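Local coordinates for protein probable glutathione S-transferase (Bordetella bronchiseptica RB50, PDB 3H1N) that probably conjugates glutathione to electrophilic substrates, as a dimeric member of the glutathione S-transferase family, at residues B[157-168]-B[202-213]. Residues are numbered along the deposited sequence; the frame is centred on the assembly and turned at random.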
loop_
_atom_site.group_PDB
_atom_site.type_symbol
_atom_site.label_atom_id
_atom_site.label_comp_id
_atom_site.label_asym_id
_atom_site.label_seq_id
_atom_site.Cartn_x
_atom_site.Cartn_y
_atom_site.Cartn_z
HETATM N N MSE B 157 0.171 7.629 15.655
HETATM C CA MSE B 157 0.420 8.991 15.185
HETATM C C MSE B 157 1.853 9.465 15.491
HETATM O O MSE B 157 2.547 9.933 14.583
HETATM C CB MSE B 157 -0.630 9.978 15.727
HETATM C CG MSE B 157 -1.968 9.884 15.001
HETATM SE SE MSE B 157 -3.360 11.022 15.754
HETATM C CE MSE B 157 -2.531 12.746 15.520
ATOM N N PRO B 158 2.315 9.323 16.751
ATOM C CA PRO B 158 3.711 9.737 16.975
ATOM C C PRO B 158 4.751 8.871 16.241
ATOM O O PRO B 158 5.800 9.388 15.851
ATOM C CB PRO B 158 3.903 9.622 18.495
ATOM C CG PRO B 158 2.597 9.375 19.081
ATOM C CD PRO B 158 1.574 9.122 18.009
ATOM N N LYS B 159 4.483 7.585 16.054
ATOM C CA LYS B 159 5.445 6.745 15.343
ATOM C C LYS B 159 5.642 7.188 13.878
ATOM O O LYS B 159 6.775 7.351 13.418
ATOM C CB LYS B 159 5.076 5.260 15.393
ATOM C CG LYS B 159 6.109 4.400 14.699
ATOM C CD LYS B 159 5.807 2.919 14.845
ATOM C CE LYS B 159 6.994 2.076 14.395
ATOM N NZ LYS B 159 6.731 0.648 14.689
ATOM N N PHE B 160 4.542 7.336 13.152
ATOM C CA PHE B 160 4.578 7.867 11.790
ATOM C C PHE B 160 5.184 9.265 11.724
ATOM O O PHE B 160 6.006 9.530 10.859
ATOM C CB PHE B 160 3.175 7.910 11.205
ATOM C CG PHE B 160 2.665 6.574 10.753
ATOM C CD1 PHE B 160 3.170 5.983 9.591
ATOM C CD2 PHE B 160 1.664 5.927 11.459
ATOM C CE1 PHE B 160 2.688 4.782 9.137
ATOM C CE2 PHE B 160 1.177 4.683 11.022
ATOM C CZ PHE B 160 1.692 4.109 9.867
HETATM N N MSE B 161 4.776 10.162 12.624
HETATM C CA MSE B 161 5.264 11.533 12.558
HETATM C C MSE B 161 6.768 11.626 12.828
HETATM O O MSE B 161 7.492 12.343 12.113
HETATM C CB MSE B 161 4.445 12.464 13.467
HETATM C CG MSE B 161 3.034 12.689 12.903
HETATM SE SE MSE B 161 1.875 13.691 14.071
HETATM C CE MSE B 161 2.532 15.457 13.673
ATOM N N GLN B 162 7.235 10.897 13.841
ATOM C CA GLN B 162 8.673 10.801 14.130
ATOM C C GLN B 162 9.433 10.246 12.930
ATOM O O GLN B 162 10.520 10.722 12.603
ATOM C CB GLN B 162 8.947 9.926 15.361
ATOM C CG GLN B 162 10.389 10.042 15.916
ATOM C CD GLN B 162 10.691 11.417 16.508
ATOM O OE1 GLN B 162 10.995 12.368 15.790
ATOM N NE2 GLN B 162 10.608 11.521 17.825
ATOM N N TYR B 163 8.852 9.246 12.275
ATOM C CA TYR B 163 9.459 8.670 11.078
ATOM C C TYR B 163 9.663 9.731 9.998
ATOM O O TYR B 163 10.777 9.875 9.477
ATOM C CB TYR B 163 8.660 7.468 10.550
ATOM C CG TYR B 163 9.245 6.908 9.279
ATOM C CD1 TYR B 163 10.408 6.130 9.308
ATOM C CD2 TYR B 163 8.655 7.177 8.042
ATOM C CE1 TYR B 163 10.970 5.630 8.136
ATOM C CE2 TYR B 163 9.204 6.667 6.864
ATOM C CZ TYR B 163 10.351 5.884 6.928
ATOM O OH TYR B 163 10.891 5.408 5.760
ATOM N N PHE B 164 8.620 10.510 9.705
ATOM C CA PHE B 164 8.760 11.573 8.717
ATOM C C PHE B 164 9.725 12.662 9.142
ATOM O O PHE B 164 10.486 13.163 8.310
ATOM C CB PHE B 164 7.397 12.101 8.244
ATOM C CG PHE B 164 6.574 11.026 7.576
ATOM C CD1 PHE B 164 7.073 10.369 6.450
ATOM C CD2 PHE B 164 5.337 10.647 8.087
ATOM C CE1 PHE B 164 6.339 9.331 5.833
ATOM C CE2 PHE B 164 4.587 9.612 7.463
ATOM C CZ PHE B 164 5.095 8.971 6.347
ATOM N N GLU B 165 9.751 12.968 10.437
ATOM C CA GLU B 165 10.732 13.907 10.971
ATOM C C GLU B 165 12.179 13.471 10.679
ATOM O O GLU B 165 13.034 14.304 10.351
ATOM C CB GLU B 165 10.530 14.115 12.477
ATOM C CG GLU B 165 11.424 15.218 13.087
ATOM C CD GLU B 165 11.037 16.627 12.648
ATOM O OE1 GLU B 165 9.988 16.781 11.999
ATOM O OE2 GLU B 165 11.785 17.591 12.949
ATOM N N GLN B 166 12.441 12.175 10.810
ATOM C CA GLN B 166 13.775 11.618 10.542
ATOM C C GLN B 166 14.080 11.521 9.054
ATOM O O GLN B 166 15.194 11.814 8.634
ATOM C CB GLN B 166 13.977 10.255 11.231
ATOM C CG GLN B 166 13.814 10.281 12.765
ATOM C CD GLN B 166 14.428 11.523 13.435
ATOM O OE1 GLN B 166 13.709 12.369 13.979
ATOM N NE2 GLN B 166 15.748 11.626 13.401
ATOM N N ALA B 167 13.076 11.148 8.260
ATOM C CA ALA B 167 13.195 11.091 6.800
ATOM C C ALA B 167 13.596 12.448 6.216
ATOM O O ALA B 167 14.294 12.508 5.196
ATOM C CB ALA B 167 11.887 10.611 6.185
ATOM N N LEU B 168 13.147 13.519 6.876
ATOM C CA LEU B 168 13.469 14.907 6.507
ATOM C C LEU B 168 14.816 15.422 7.028
ATOM O O LEU B 168 15.168 16.576 6.778
ATOM C CB LEU B 168 12.361 15.857 6.988
ATOM C CG LEU B 168 11.021 15.743 6.261
ATOM C CD1 LEU B 168 9.886 16.397 7.054
ATOM C CD2 LEU B 168 11.130 16.339 4.866
ATOM N N ARG B 202 -4.986 16.246 19.844
ATOM C CA ARG B 202 -3.748 15.457 19.844
ATOM C C ARG B 202 -2.613 16.148 19.080
ATOM O O ARG B 202 -1.447 16.086 19.491
ATOM C CB ARG B 202 -3.970 14.032 19.324
ATOM C CG ARG B 202 -2.716 13.116 19.377
ATOM C CD ARG B 202 -2.200 12.925 20.816
ATOM N NE ARG B 202 -1.197 11.859 20.909
ATOM C CZ ARG B 202 -0.311 11.733 21.899
ATOM N NH1 ARG B 202 -0.259 12.623 22.887
ATOM N NH2 ARG B 202 0.544 10.718 21.895
HETATM N N MSE B 203 -2.959 16.840 17.994
HETATM C CA MSE B 203 -1.950 17.540 17.196
HETATM C C MSE B 203 -1.397 18.729 17.982
HETATM O O MSE B 203 -0.210 19.054 17.877
HETATM C CB MSE B 203 -2.509 17.977 15.826
HETATM C CG MSE B 203 -2.744 16.810 14.852
HETATM SE SE MSE B 203 -1.123 15.845 14.346
HETATM C CE MSE B 203 -0.581 17.021 12.877
ATOM N N ARG B 204 -2.254 19.364 18.781
ATOM C CA ARG B 204 -1.801 20.413 19.689
ATOM C C ARG B 204 -0.670 19.917 20.608
ATOM O O ARG B 204 0.295 20.651 20.846
ATOM C CB ARG B 204 -2.968 20.978 20.490
ATOM C CG ARG B 204 -2.673 22.275 21.181
ATOM C CD ARG B 204 -3.902 23.187 21.131
ATOM N NE ARG B 204 -5.083 22.567 21.743
ATOM C CZ ARG B 204 -6.233 22.304 21.117
ATOM N NH1 ARG B 204 -6.408 22.604 19.830
ATOM N NH2 ARG B 204 -7.225 21.746 21.796
ATOM N N THR B 205 -0.778 18.679 21.091
ATOM C CA THR B 205 0.275 18.061 21.913
ATOM C C THR B 205 1.542 17.754 21.094
ATOM O O THR B 205 2.670 17.986 21.553
ATOM C CB THR B 205 -0.219 16.752 22.575
ATOM O OG1 THR B 205 -1.346 17.037 23.419
ATOM C CG2 THR B 205 0.902 16.087 23.413
ATOM N N LEU B 206 1.345 17.255 19.877
ATOM C CA LEU B 206 2.418 16.615 19.143
ATOM C C LEU B 206 3.269 17.525 18.267
ATOM O O LEU B 206 4.459 17.261 18.077
ATOM C CB LEU B 206 1.866 15.463 18.288
ATOM C CG LEU B 206 1.217 14.232 18.929
ATOM C CD1 LEU B 206 0.806 13.298 17.816
ATOM C CD2 LEU B 206 2.147 13.507 19.919
ATOM N N VAL B 207 2.677 18.573 17.700
ATOM C CA VAL B 207 3.359 19.283 16.592
ATOM C C VAL B 207 4.738 19.879 16.924
ATOM O O VAL B 207 5.629 19.885 16.065
ATOM C CB VAL B 207 2.448 20.321 15.858
ATOM C CG1 VAL B 207 1.334 19.587 15.089
ATOM C CG2 VAL B 207 1.888 21.338 16.828
ATOM N N HIS B 208 4.926 20.322 18.169
ATOM C CA HIS B 208 6.211 20.897 18.601
ATOM C C HIS B 208 7.360 19.893 18.482
ATOM O O HIS B 208 8.521 20.287 18.367
ATOM C CB HIS B 208 6.135 21.415 20.049
ATOM C CG HIS B 208 6.342 20.343 21.078
ATOM N ND1 HIS B 208 5.373 19.413 21.390
ATOM C CD2 HIS B 208 7.420 20.032 21.838
ATOM C CE1 HIS B 208 5.835 18.590 22.312
ATOM N NE2 HIS B 208 7.074 18.940 22.602
ATOM N N ARG B 209 7.036 18.604 18.551
ATOM C CA ARG B 209 8.047 17.558 18.475
ATOM C C ARG B 209 8.707 17.479 17.101
ATOM O O ARG B 209 9.823 16.962 16.974
ATOM C CB ARG B 209 7.443 16.183 18.759
ATOM C CG ARG B 209 6.684 16.017 20.067
ATOM C CD ARG B 209 6.143 14.584 20.101
ATOM N NE ARG B 209 5.469 14.269 21.362
ATOM C CZ ARG B 209 5.003 13.062 21.675
ATOM N NH1 ARG B 209 5.127 12.045 20.823
ATOM N NH2 ARG B 209 4.407 12.867 22.837
ATOM N N TYR B 210 7.992 17.932 16.073
ATOM C CA TYR B 210 8.379 17.660 14.684
ATOM C C TYR B 210 8.567 18.937 13.836
ATOM O O TYR B 210 7.828 19.138 12.859
ATOM C CB TYR B 210 7.351 16.719 14.027
ATOM C CG TYR B 210 6.915 15.571 14.932
ATOM C CD1 TYR B 210 7.797 14.548 15.265
ATOM C CD2 TYR B 210 5.622 15.525 15.469
ATOM C CE1 TYR B 210 7.412 13.514 16.111
ATOM C CE2 TYR B 210 5.218 14.473 16.316
ATOM C CZ TYR B 210 6.126 13.478 16.627
ATOM O OH TYR B 210 5.759 12.436 17.451
ATOM N N PRO B 211 9.566 19.771 14.184
ATOM C CA PRO B 211 9.767 21.057 13.485
ATOM C C PRO B 211 10.043 20.905 11.972
ATOM O O PRO B 211 9.557 21.716 11.186
ATOM C CB PRO B 211 10.972 21.668 14.211
ATOM C CG PRO B 211 11.714 20.477 14.753
ATOM C CD PRO B 211 10.633 19.531 15.178
ATOM N N ARG B 212 10.798 19.884 11.564
ATOM C CA ARG B 212 11.066 19.684 10.127
ATOM C C ARG B 212 9.794 19.306 9.372
ATOM O O ARG B 212 9.520 19.857 8.297
ATOM C CB ARG B 212 12.175 18.658 9.869
ATOM C CG ARG B 212 13.548 19.043 10.420
ATOM C CD ARG B 212 14.641 18.126 9.874
ATOM N NE ARG B 212 14.631 16.832 10.545
ATOM C CZ ARG B 212 15.306 16.557 11.661
ATOM N NH1 ARG B 212 16.056 17.484 12.243
ATOM N NH2 ARG B 212 15.232 15.350 12.201
ATOM N N LEU B 213 9.008 18.400 9.956
ATOM C CA LEU B 213 7.716 18.008 9.396
ATOM C C LEU B 213 6.762 19.198 9.261
ATOM O O LEU B 213 6.093 19.350 8.247
ATOM C CB LEU B 213 7.061 16.911 10.250
ATOM C CG LEU B 213 5.660 16.426 9.858
ATOM C CD1 LEU B 213 5.659 15.816 8.455
ATOM C CD2 LEU B 213 5.165 15.397 10.865
#
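E165 turns its CG anti to the backbone N (chi1 -173°) and bends at chi2, which carries its carboxylate to the start of helix 211-221, just past the N-cap residue Y210. There OE2 accepts a hydrogen bond from the R212 backbone N at 2.9 Å through its syn lone pair, and OE1 accepts one from the L213 N at 2.8 Å (N-H...O 162°), also on the syn side but somewhat out of the carboxylate plane. The R212 side chain returns to the same residue: bent at chi3, it donates from NE at 3.0 Å and NH2 at 3.1 Å to the backbone O of E165, which lies in the guanidinium plane and accepts both bonds, NE slightly tilted from the carbonyl plane and NH2 well above it. E165 OE2 lies over one face of that guanidinium, 3.8 Å from R212 NE: a long salt bridge of charges alone, with no N-H pointing at it.

One turn back, M161 places CB over the Y210 ring, 3.7 Å from the centroid and 17° off the normal, a CH-pi contact; R209 CB packs on the opposite face. The M161 methyl CE reaches M203 CE at 3.6 Å, while M157 CE abuts M203 SE; the three selenomethionines form an apolar cluster, and M203 also packs on L195 and L196 of helix 183-198. Within the all-helical C-terminal domain, helix 142-167 thus supplies a buried carboxylate to two amides in the first turn of helix 211-221, whose N-H donors and positive end would probably favour the ionised form.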